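Local structure of 3-oxoacyl-[acyl-carrier protein] synthase (Thermus thermophilus, 1UB7) at residues W31-T34 against I38-R41. The protein probably catalyses the condensation of acetyl-CoA with malonyl-ACP that initiates bacterial fatty acid synthesis. Residues are numbered along the deposited sequence; the frame is centred on the assembly and turned at random.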
# COMPACT_ATOMS: atom_id res chain seq x y z
N TRP A 31 36.31 -5.82 -2.09
CA TRP A 31 35.25 -6.62 -2.68
C TRP A 31 34.01 -5.72 -2.74
O TRP A 31 33.35 -5.59 -3.78
CB TRP A 31 34.97 -7.83 -1.78
CG TRP A 31 33.98 -8.84 -2.32
CD1 TRP A 31 33.04 -9.53 -1.59
CD2 TRP A 31 33.88 -9.33 -3.66
NE1 TRP A 31 32.38 -10.42 -2.40
CE2 TRP A 31 32.87 -10.32 -3.67
CE3 TRP A 31 34.55 -9.04 -4.86
CZ2 TRP A 31 32.51 -11.02 -4.84
CZ3 TRP A 31 34.19 -9.74 -6.02
CH2 TRP A 31 33.18 -10.72 -6.00
N ILE A 32 33.72 -5.10 -1.60
CA ILE A 32 32.57 -4.23 -1.45
C ILE A 32 32.67 -2.93 -2.26
O ILE A 32 31.79 -2.64 -3.07
CB ILE A 32 32.35 -3.86 0.03
CG1 ILE A 32 32.15 -5.14 0.86
CG2 ILE A 32 31.13 -2.96 0.17
CD1 ILE A 32 31.92 -4.89 2.34
N VAL A 33 33.73 -2.16 -2.05
CA VAL A 33 33.89 -0.88 -2.74
C VAL A 33 33.87 -0.93 -4.27
O VAL A 33 33.47 0.03 -4.92
CB VAL A 33 35.19 -0.16 -2.30
CG1 VAL A 33 35.38 1.12 -3.11
CG2 VAL A 33 35.12 0.17 -0.83
N THR A 34 34.30 -2.05 -4.84
CA THR A 34 34.32 -2.15 -6.29
C THR A 34 33.12 -2.91 -6.85
O THR A 34 32.71 -2.70 -7.99
CB THR A 34 35.64 -2.81 -6.77
OG1 THR A 34 35.83 -4.05 -6.07
CG2 THR A 34 36.82 -1.90 -6.49
N ILE A 38 29.76 0.74 -2.16
CA ILE A 38 29.43 1.12 -0.79
C ILE A 38 30.61 1.06 0.17
O ILE A 38 31.36 0.08 0.19
CB ILE A 38 28.29 0.25 -0.25
CG1 ILE A 38 27.12 0.30 -1.23
CG2 ILE A 38 27.86 0.75 1.12
CD1 ILE A 38 26.05 -0.73 -0.96
N LYS A 39 30.76 2.12 0.97
CA LYS A 39 31.82 2.23 1.96
C LYS A 39 31.26 2.11 3.38
O LYS A 39 31.87 1.48 4.24
CB LYS A 39 32.56 3.57 1.82
CG LYS A 39 33.35 3.70 0.53
CD LYS A 39 33.95 5.10 0.38
CE LYS A 39 34.74 5.23 -0.91
NZ LYS A 39 35.29 6.61 -1.09
N GLU A 40 30.10 2.72 3.62
CA GLU A 40 29.46 2.65 4.93
C GLU A 40 27.95 2.73 4.73
O GLU A 40 27.49 3.11 3.65
CB GLU A 40 29.84 3.83 5.84
CG GLU A 40 31.26 4.36 5.74
CD GLU A 40 31.50 5.52 6.71
OE1 GLU A 40 30.64 6.43 6.78
OE2 GLU A 40 32.55 5.52 7.39
N ARG A 41 27.21 2.37 5.77
CA ARG A 41 25.75 2.44 5.77
C ARG A 41 25.32 2.65 7.22
O ARG A 41 26.07 2.35 8.15
CB ARG A 41 25.13 1.15 5.20
CG ARG A 41 25.19 -0.08 6.12
CD ARG A 41 26.02 -1.17 5.47
NE ARG A 41 27.41 -0.73 5.36
CZ ARG A 41 28.27 -1.15 4.44
NH1 ARG A 41 27.89 -2.02 3.51
NH2 ARG A 41 29.51 -0.68 4.44
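Ile38 meets the helix chiefly through its carbonyl: Ile38 O makes a short contact of 3.0 Å with CG2 of Ile32 and lies 3.9 Å from CG2 of Val33, so two branched, apolar side chains suit the helix face turned to the chain. Ile38 O also accepts a hydrogen bond from ND2 of Asn18. With chi1 of Ile32 at -58°, its CG1 lies beside the backbone N and CG2 opposite it, facing Ile38, whose CB it approaches at 4.3 Å, a looser apolar contact between two buried isoleucines. The Ile38 side chain fills a buried place near Asn276, a probable active-site residue. Lys39 offers Val33 an aliphatic stem, CG passing CG2 of Val33 at 4.2 Å as the two side chains cross at a slant; its extended chain continues past Val33, its charged end suiting the exposed margin. Arg41 turns back within its own segment, where CG2 of Ile38 sits 3.5 Å above the guanidinium plane, toward its rim; hydrogen bonds from NE to Met16 O and from NH2 to Asn18 OD1 fix the group's rotation. Helix 29-35 thus packs on the approach to strand 40-43, which pairs antiparallel with strand 14-17, and helix 18-22 supplies Asn18 between them.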